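Local coordinates for putative peptidase (Bacteroides fragilis, PDB 5DYN), which probably activates Bacteroides fragilis toxin by proteolytic cleavage, being a clostripain-family (C11) cysteine protease of which this chain is the C-terminal part, at residues N8-I12 against A13-A17; L122-A125 against T126-L130. All coordinates share one frame; numbering follows the deposited sequence.

Contact 1: N8-I12 against A13-A17; sequences NYMDI and ADLHA
The thioether end of Met-10 lies against Leu-15, at the junction of strand 8-10 and helix 12-18. The closest apolar contact is from Met-10 CE to Leu-15 CD1, at 3.6 Å. The thioether also meets the root of the leucine, with SD 3.7 Å from Leu-15 CA. The two side chains cross at about a right angle. Met-10 is extended through chi2 and then bends at chi3 (44°), which turns the methyl onto the leucine. Ile-12 adds a looser contact, CD1 to Leu-15 CD2 at 4.4 Å.

Two backbone bonds begin the helix. Leu-15 N donates to Asp-11 O (2.9 Å) and His-16 N to Ile-12 O (2.8 Å), the first i to i-4 bonds of helix 12-18. Asp-11 holds the N-cap position, but its side chain makes no capping bond. In the conformer given, its carboxylate lies beside that of Asp-14 and points the same way. OD2 of Asp-11 and OD2 of Asp-14 are 4.1 Å apart, like charges that the helix N terminus may partly offset. Asp-11 is deposited in two conformers, so this pairing is doubtful. The same holds for the bond from Ser-125 N of the second peptidase chain to Asp-11 OD1. The end of the His-16 side chain leads away from 8-12, and its NE2 is hydrogen-bonded to Asp-46 OD2.

The backbone of Met-10 is hydrogen-bonded to Phe-2 in strand 2-5, which fixes the hairpin strand ahead of the helix. Leu-15 packs on Leu-44, and Ile-12 on Met-35. On the second chain, Met-10 packs on Met-95 and Ile-12 on Gly-121. The turn thus joins the two-stranded antiparallel sheet to helix 12-18 and forms part of the interface between the chains.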
# COMPACT_ATOMS: atom_id res chain seq x y z
N ASN B 8 -6.03 -0.57 -17.94
CA ASN B 8 -6.53 -1.59 -17.02
C ASN B 8 -6.05 -1.34 -15.60
O ASN B 8 -4.92 -0.93 -15.37
CB ASN B 8 -6.11 -2.98 -17.48
CG ASN B 8 -6.75 -3.36 -18.80
OD1 ASN B 8 -6.23 -3.02 -19.86
ND2 ASN B 8 -7.87 -4.07 -18.73
N TYR B 9 -6.95 -1.61 -14.65
CA TYR B 9 -6.69 -1.36 -13.24
C TYR B 9 -7.18 -2.58 -12.46
O TYR B 9 -8.29 -3.04 -12.68
CB TYR B 9 -7.39 -0.09 -12.76
CG TYR B 9 -7.22 1.11 -13.68
CD1 TYR B 9 -7.93 1.20 -14.87
CD2 TYR B 9 -6.36 2.15 -13.35
CE1 TYR B 9 -7.78 2.27 -15.72
CE2 TYR B 9 -6.21 3.24 -14.19
CZ TYR B 9 -6.92 3.29 -15.38
OH TYR B 9 -6.78 4.36 -16.23
N MET B 10 -6.36 -3.09 -11.56
CA MET B 10 -6.73 -4.29 -10.82
C MET B 10 -7.55 -3.96 -9.58
O MET B 10 -7.09 -3.27 -8.67
CB MET B 10 -5.48 -5.08 -10.41
CG MET B 10 -5.79 -6.42 -9.73
SD MET B 10 -4.34 -7.48 -9.53
CE MET B 10 -3.15 -6.27 -8.95
N ASP B 11 -8.79 -4.46 -9.56
CA ASP B 11 -9.63 -4.31 -8.38
C ASP B 11 -9.01 -5.09 -7.22
O ASP B 11 -8.32 -6.09 -7.43
CB ASP B 11 -11.06 -4.78 -8.67
CG ASP B 11 -11.84 -3.77 -9.50
OD1 ASP B 11 -11.68 -2.55 -9.28
OD2 ASP B 11 -12.62 -4.20 -10.37
N ILE B 12 -9.24 -4.61 -6.01
CA ILE B 12 -8.66 -5.23 -4.82
C ILE B 12 -9.11 -6.69 -4.67
O ILE B 12 -8.33 -7.54 -4.26
CB ILE B 12 -9.01 -4.44 -3.55
CG1 ILE B 12 -8.45 -3.03 -3.64
CG2 ILE B 12 -8.46 -5.13 -2.31
CD1 ILE B 12 -6.96 -3.00 -3.93
N ALA B 13 -10.36 -6.96 -5.04
CA ALA B 13 -10.89 -8.33 -4.98
C ALA B 13 -10.10 -9.25 -5.90
O ALA B 13 -9.74 -10.37 -5.51
CB ALA B 13 -12.37 -8.34 -5.35
N ASP B 14 -9.82 -8.77 -7.11
CA ASP B 14 -9.01 -9.52 -8.06
C ASP B 14 -7.57 -9.69 -7.57
O ASP B 14 -6.96 -10.74 -7.78
CB ASP B 14 -9.02 -8.83 -9.42
CG ASP B 14 -10.41 -8.71 -10.01
OD1 ASP B 14 -11.25 -9.58 -9.70
OD2 ASP B 14 -10.66 -7.76 -10.77
N LEU B 15 -7.04 -8.65 -6.93
CA LEU B 15 -5.70 -8.72 -6.36
C LEU B 15 -5.63 -9.80 -5.28
O LEU B 15 -4.70 -10.61 -5.26
CB LEU B 15 -5.27 -7.37 -5.78
CG LEU B 15 -3.99 -7.34 -4.94
CD1 LEU B 15 -2.80 -7.89 -5.71
CD2 LEU B 15 -3.70 -5.92 -4.46
N HIS B 16 -6.63 -9.81 -4.40
CA HIS B 16 -6.73 -10.83 -3.36
C HIS B 16 -6.81 -12.23 -3.95
O HIS B 16 -6.15 -13.16 -3.46
CB HIS B 16 -7.95 -10.57 -2.47
CG HIS B 16 -8.23 -11.68 -1.51
ND1 HIS B 16 -9.16 -12.67 -1.76
CD2 HIS B 16 -7.69 -11.97 -0.30
CE1 HIS B 16 -9.19 -13.51 -0.75
NE2 HIS B 16 -8.31 -13.11 0.15
N ALA B 17 -7.63 -12.39 -4.98
CA ALA B 17 -7.76 -13.67 -5.66
C ALA B 17 -6.42 -14.14 -6.20
O ALA B 17 -6.08 -15.32 -6.12
CB ALA B 17 -8.79 -13.58 -6.79

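Contact 2: L122-A125 against T126-L130; sequences LAVA and TSKVL
Thr-126 and Ser-127 each turn a hydroxyl back onto the preceding turn of helix 119-127, a common way for these residues to bond within an alpha-helix.

Of the hydroxyl bonds, Thr-126 OG1 donates to Leu-122 O at 2.7 Å, from above the carbonyl plane. Its chi1 (-50°) sets OG1 beside the backbone N, over that carbonyl. The same OG1 is also hydrogen-bonded to Trp-177 NE1. Ser-127 OG donates to Val-124 O at 2.5 Å, a length too short to take literally. Its chi1 (65°) places OG between the backbone N and the carbonyl carbon, facing back along the helix.

The backbone bonds change character along the segment. Thr-126 N to Leu-122 O and Ser-127 N to Ala-123 O are regular helical bonds. Lys-128 N divides between a weak bond to Val-124 O (3.3 Å) and one to Ala-125 O (3.2 Å), the second approached from above the carbonyl plane. Past this point Thr-126 O accepts from both Val-129 N and Leu-130 N.

Apolar packing is mostly with other helices. Leu-122 and Thr-126 lie on Trp-232, and Leu-122 and Ala-125 on Trp-177.

A bound sodium ion is about 5 Å from the side chain of Leu-122.

One methyl rests near a carbonyl oxygen: Val-129 CG2 lies 3.6 Å from Ala-125 O.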
# COMPACT_ATOMS: atom_id res chain seq x y z
N LEU B 122 -10.46 -5.38 14.73
CA LEU B 122 -10.79 -3.99 14.44
C LEU B 122 -12.19 -3.86 13.85
O LEU B 122 -12.95 -2.96 14.20
CB LEU B 122 -9.76 -3.37 13.50
CG LEU B 122 -9.89 -1.87 13.25
CD1 LEU B 122 -9.83 -1.11 14.57
CD2 LEU B 122 -8.80 -1.40 12.30
N ALA B 123 -12.53 -4.78 12.94
CA ALA B 123 -13.86 -4.81 12.34
C ALA B 123 -14.94 -5.03 13.40
O ALA B 123 -16.01 -4.44 13.33
CB ALA B 123 -13.93 -5.89 11.27
N VAL B 124 -14.64 -5.90 14.36
CA VAL B 124 -15.56 -6.13 15.48
C VAL B 124 -15.72 -4.85 16.29
O VAL B 124 -16.84 -4.42 16.56
CB VAL B 124 -15.06 -7.26 16.40
CG1 VAL B 124 -15.98 -7.41 17.60
CG2 VAL B 124 -14.97 -8.57 15.63
N ALA B 125 -14.59 -4.25 16.65
CA ALA B 125 -14.59 -3.01 17.42
C ALA B 125 -15.37 -1.91 16.71
O ALA B 125 -16.14 -1.18 17.34
CB ALA B 125 -13.16 -2.55 17.67
N THR B 126 -15.17 -1.80 15.41
CA THR B 126 -15.81 -0.75 14.62
C THR B 126 -17.32 -0.98 14.52
O THR B 126 -18.10 -0.03 14.53
CB THR B 126 -15.21 -0.66 13.21
OG1 THR B 126 -13.78 -0.59 13.32
CG2 THR B 126 -15.71 0.57 12.50
N SER B 127 -17.73 -2.25 14.45
CA SER B 127 -19.15 -2.59 14.35
C SER B 127 -19.91 -2.22 15.63
O SER B 127 -21.12 -2.06 15.60
CB SER B 127 -19.32 -4.08 14.05
OG SER B 127 -18.86 -4.88 15.12
N LYS B 128 -19.19 -2.10 16.74
CA LYS B 128 -19.80 -1.69 18.00
C LYS B 128 -20.03 -0.18 18.03
O LYS B 128 -20.77 0.33 18.86
CB LYS B 128 -18.93 -2.11 19.19
CG LYS B 128 -18.73 -3.61 19.33
CD LYS B 128 -17.80 -3.95 20.49
CE LYS B 128 -17.94 -5.41 20.90
NZ LYS B 128 -17.10 -5.76 22.09
N VAL B 129 -19.37 0.54 17.12
CA VAL B 129 -19.42 1.99 17.12
C VAL B 129 -20.35 2.57 16.05
O VAL B 129 -21.26 3.34 16.37
CB VAL B 129 -18.01 2.59 16.89
CG1 VAL B 129 -18.09 4.10 16.73
CG2 VAL B 129 -17.08 2.20 18.03
N LEU B 130 -20.12 2.17 14.80
CA LEU B 130 -20.77 2.80 13.65
C LEU B 130 -22.31 2.86 13.67
O LEU B 130 -22.87 3.93 13.45
CB LEU B 130 -20.31 2.09 12.37
CG LEU B 130 -19.14 2.75 11.62
CD1 LEU B 130 -18.10 3.28 12.58
CD2 LEU B 130 -18.52 1.76 10.63

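In the fold
From the N terminus, strand 2-5 pairs with strand 8-10, and contact 1 follows where the chain turns into helix 12-18. The chain then runs through strands 25-31, 50-53 and 110-115 of the five-stranded mixed sheet. Contact 2 comes next, in helix 119-127. The two contacts are in series: neither nests within nor crosses the other. Each is local, so neither closes a long loop. Their centres are about 26 Å apart and their nearest atoms about 14 Å. Contact 1 joins the small hairpin to helix 12-18, where both meet the second chain. Contact 2 sets helix 119-127 on helices 172-182 and 231-236, and the residues after it on helix 160-167.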